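Local coordinates for protein 4-oxalocrotonate decarboxylase NahK (Pseudomonas putida, PDB 5D2K) that catalyses the metal-assisted decarboxylation of 2-oxohex-3-enedioate to 2-oxopent-4-enoate in the bacterial breakdown of naphthalene, at residues E116-T121 with I143-V148. The protein carries 1 engineered substitution. Numbering follows the deposited sequence. Where two conformers were deposited one is given.
Sequences EISVVT and IPTVEV. With MG (magnesium ion), chain C; OOG (2-oxoadipic acid), chain D.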
ATOM      1  N   GLU A 116      -7.952   3.005   4.374  1.00  8.57           N
ATOM      2  CA  GLU A 116      -8.202   1.980   3.350  1.00 10.37           C
ATOM      3  C   GLU A 116      -9.110   0.874   3.856  1.00  9.23           C
ATOM      4  O   GLU A 116      -9.366   0.759   5.055  1.00  9.99           O
ATOM      5  CB  GLU A 116      -6.878   1.358   2.856  1.00 10.32           C
ATOM      6  CG  GLU A 116      -5.796   2.403   2.582  1.00  9.33           C
ATOM      7  CD  GLU A 116      -4.668   1.958   1.676  1.00 12.26           C
ATOM      8  OE1 GLU A 116      -4.752   0.896   1.027  1.00 10.22           O
ATOM      9  OE2 GLU A 116      -3.690   2.720   1.587  1.00 13.43           O
ATOM     10  N   ILE A 117      -9.604   0.059   2.932  1.00  9.15           N
ATOM     11  CA  ILE A 117     -10.260  -1.171   3.333  1.00  9.38           C
ATOM     12  C   ILE A 117      -9.469  -2.338   2.734  1.00 10.62           C
ATOM     13  O   ILE A 117      -9.064  -2.324   1.559  1.00 10.96           O
ATOM     14  CB  ILE A 117     -11.772  -1.193   2.931  1.00 11.40           C
ATOM     15  CG1 ILE A 117     -12.492  -2.394   3.559  1.00 12.29           C
ATOM     16  CG2 ILE A 117     -11.952  -1.165   1.435  1.00 12.57           C
ATOM     17  CD1 ILE A 117     -12.569  -2.356   5.104  1.00 13.92           C
ATOM     18  N   SER A 118      -9.173  -3.311   3.586  1.00  9.70           N
ATOM     19  CA  SER A 118      -8.427  -4.482   3.148  1.00  8.48           C
ATOM     20  C   SER A 118      -9.315  -5.702   3.083  1.00 10.42           C
ATOM     21  O   SER A 118     -10.379  -5.743   3.706  1.00  9.53           O
ATOM     22  CB  SER A 118      -7.259  -4.773   4.089  1.00 10.28           C
ATOM     23  OG  SER A 118      -6.410  -3.656   4.187  1.00  9.84           O
ATOM     24  N   VAL A 119      -8.853  -6.698   2.337  1.00  9.79           N
ATOM     25  CA  VAL A 119      -9.524  -7.995   2.282  1.00  9.92           C
ATOM     26  C   VAL A 119      -8.521  -9.097   2.562  1.00  9.75           C
ATOM     27  O   VAL A 119      -7.316  -8.917   2.371  1.00 10.60           O
ATOM     28  CB  VAL A 119     -10.202  -8.265   0.904  1.00 10.70           C
ATOM     29  CG1 VAL A 119     -11.275  -7.225   0.621  1.00 11.53           C
ATOM     30  CG2 VAL A 119      -9.164  -8.310  -0.226  1.00 11.29           C
ATOM     31  N   VAL A 120      -9.020 -10.228   3.050  1.00  8.02           N
ATOM     32  CA  VAL A 120      -8.231 -11.456   3.103  1.00  7.62           C
ATOM     33  C   VAL A 120      -8.907 -12.453   2.188  1.00  9.25           C
ATOM     34  O   VAL A 120     -10.113 -12.635   2.264  1.00  9.48           O
ATOM     35  CB  VAL A 120      -8.116 -12.008   4.548  1.00  9.60           C
ATOM     36  CG1 VAL A 120      -7.543 -13.419   4.554  1.00 11.01           C
ATOM     37  CG2 VAL A 120      -7.225 -11.097   5.377  1.00 14.40           C
ATOM     38  N   THR A 121      -8.140 -13.078   1.298  1.00 10.10           N
ATOM     39  CA  THR A 121      -8.721 -14.011   0.337  1.00  9.85           C
ATOM     40  C   THR A 121      -8.759 -15.431   0.890  1.00 11.79           C
ATOM     41  O   THR A 121      -7.998 -15.763   1.796  1.00 10.85           O
ATOM     42  CB  THR A 121      -7.940 -14.027  -0.990  1.00 10.86           C
ATOM     43  OG1 THR A 121      -6.638 -14.609  -0.789  1.00  9.88           O
ATOM     44  CG2 THR A 121      -7.794 -12.613  -1.544  1.00 10.07           C
ATOM     45  N   ILE A 143     -11.124  -5.978   6.368  1.00  9.61           N
ATOM     46  CA  ILE A 143     -10.392  -5.425   7.509  0.56 11.36           C
ATOM     47  C   ILE A 143     -10.151  -3.926   7.360  1.00 10.76           C
ATOM     48  O   ILE A 143      -9.401  -3.513   6.477  1.00 10.63           O
ATOM     49  CB  ILE A 143      -9.020  -6.112   7.678  0.56 12.10           C
ATOM     50  CG1 ILE A 143      -9.191  -7.610   7.950  0.56 11.17           C
ATOM     51  CG2 ILE A 143      -8.213  -5.453   8.789  0.56 12.78           C
ATOM     52  CD1 ILE A 143      -7.875  -8.354   7.994  0.56 14.69           C
ATOM     53  N   PRO A 144     -10.780  -3.105   8.227  1.00  9.06           N
ATOM     54  CA  PRO A 144     -10.442  -1.672   8.236  1.00  9.95           C
ATOM     55  C   PRO A 144      -8.950  -1.489   8.484  1.00 10.67           C
ATOM     56  O   PRO A 144      -8.421  -2.095   9.415  1.00  9.51           O
ATOM     57  CB  PRO A 144     -11.275  -1.124   9.394  1.00  9.22           C
ATOM     58  CG  PRO A 144     -12.498  -2.016   9.406  1.00  8.94           C
ATOM     59  CD  PRO A 144     -11.908  -3.406   9.128  1.00 10.10           C
ATOM     60  N   THR A 145      -8.278  -0.711   7.636  1.00  7.71           N
ATOM     61  CA  THR A 145      -6.823  -0.597   7.696  1.00  8.25           C
ATOM     62  C   THR A 145      -6.370   0.821   7.382  1.00 10.40           C
ATOM     63  O   THR A 145      -6.778   1.394   6.369  1.00 12.33           O
ATOM     64  CB  THR A 145      -6.129  -1.551   6.689  1.00  9.32           C
ATOM     65  OG1 THR A 145      -6.609  -2.886   6.861  1.00 10.25           O
ATOM     66  CG2 THR A 145      -4.609  -1.546   6.871  1.00 11.61           C
ATOM     67  N   VAL A 146      -5.513   1.375   8.237  1.00  8.48           N
ATOM     68  CA  VAL A 146      -4.880   2.660   7.976  1.00  9.33           C
ATOM     69  C   VAL A 146      -3.439   2.420   7.542  1.00 10.82           C
ATOM     70  O   VAL A 146      -2.684   1.758   8.263  1.00 12.88           O
ATOM     71  CB  VAL A 146      -4.904   3.564   9.233  1.00  9.47           C
ATOM     72  CG1 VAL A 146      -4.149   4.880   8.984  1.00 11.48           C
ATOM     73  CG2 VAL A 146      -6.342   3.864   9.625  1.00 10.89           C
ATOM     74  N   GLU A 147      -3.058   2.898   6.359  1.00  8.34           N
ATOM     75  CA  GLU A 147      -1.665   2.777   5.949  1.00  8.55           C
ATOM     76  C   GLU A 147      -0.866   3.971   6.418  1.00 10.83           C
ATOM     77  O   GLU A 147      -1.361   5.084   6.420  1.00 11.36           O
ATOM     78  CB  GLU A 147      -1.507   2.659   4.429  1.00  9.50           C
ATOM     79  CG  GLU A 147      -0.143   2.036   4.082  1.00 11.11           C
ATOM     80  CD  GLU A 147       0.113   1.799   2.597  1.00 14.88           C
ATOM     81  OE1 GLU A 147      -0.702   2.212   1.746  1.00 13.63           O
ATOM     82  OE2 GLU A 147       1.167   1.200   2.289  1.00 15.12           O
ATOM     83  N   VAL A 148       0.378   3.723   6.814  1.00  7.08           N
ATOM     84  CA  VAL A 148       1.359   4.792   6.957  1.00  9.54           C
ATOM     85  C   VAL A 148       2.277   4.694   5.758  1.00  8.59           C
ATOM     86  O   VAL A 148       2.987   3.692   5.612  1.00 10.42           O
ATOM     87  CB  VAL A 148       2.169   4.692   8.258  1.00  9.40           C
ATOM     88  CG1 VAL A 148       3.094   5.917   8.390  1.00 10.17           C
ATOM     89  CG2 VAL A 148       1.240   4.588   9.463  1.00  9.54           C
TER
HETATM   90 MG    MG C 301      -2.047   2.985   0.457  1.00 12.55          MG
HETATM   91  C2  OOG D 302       2.436   5.799  -3.104  1.00 22.99           C
HETATM   92  C3  OOG D 302       1.556   4.906  -2.246  1.00 26.41           C
HETATM   93  C4  OOG D 302       0.144   4.856  -2.793  1.00 22.44           C
HETATM   94  C6  OOG D 302      -2.287   4.403  -1.966  1.00 17.49           C
HETATM   95  O4  OOG D 302      -3.063   3.835  -1.162  1.00 16.59           O
HETATM   96  O3  OOG D 302      -2.733   5.167  -2.859  1.00 20.41           O
HETATM   97  C5  OOG D 302      -0.802   4.170  -1.834  1.00 16.99           C
HETATM   98  C1  OOG D 302       2.510   7.189  -2.504  1.00 30.42           C
HETATM   99  O1  OOG D 302       3.610   7.658  -2.092  1.00 26.12           O
HETATM  100  O2  OOG D 302       1.460   7.881  -2.425  1.00 31.38           O
HETATM  101  O5  OOG D 302      -0.422   3.430  -0.952  1.00 13.72           O
HETATM  102  O   HOH W   1      -2.444   1.119  -0.395  1.00 12.84           O
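I143 meets S118 as an antiparallel hydrogen-bonded pair: I143 N donates to S118 O and S118 N to I143 O. In the conformer given, I143 CD1 lies 3.8 Å from V120 CG2, a small apolar patch beside the ladder. P144, which has no N-H to give, falls at the non-hydrogen-bonded position opposite I117, whose CD1 packs 4.2 Å from the proline CD. T145 restores the two-bond pattern with E116; its N reaches E116 O at 3.2 Å, while E116 N gives the shorter bond to T145 O. The T145 side chain ties three residues together. With OG1 anti to its own carbonyl carbon (chi1 -52°), the hydroxyl donates back to I143 O, 2.9 Å away, and accepts from S118 OG at 2.8 Å. I143 O thus takes S118 N and T145 OG1 on opposite faces of its carbonyl plane. A valine in place of T145 would probably leave the buried S118 hydroxyl without this acceptor and I143 O with one donor fewer. E147 works beyond the paired register: its chain, extended past CG, carries OE1 to magnesium at 2.0 Å, beside E116 OE2 on the same ion, while OE2 makes a salt bridge with K69. E116 OE2 and E147 OE1 stand 3.0 Å apart, both bound to the cation, which presumably offsets their repulsion. E114, a water and two oxygens of the chelating 2-oxoadipate complete six-fold coordination. Adjacent antiparallel strands presenting carboxylates to one divalent ion form the metal centre characteristic of the fumarylacetoacetate hydrolase fold.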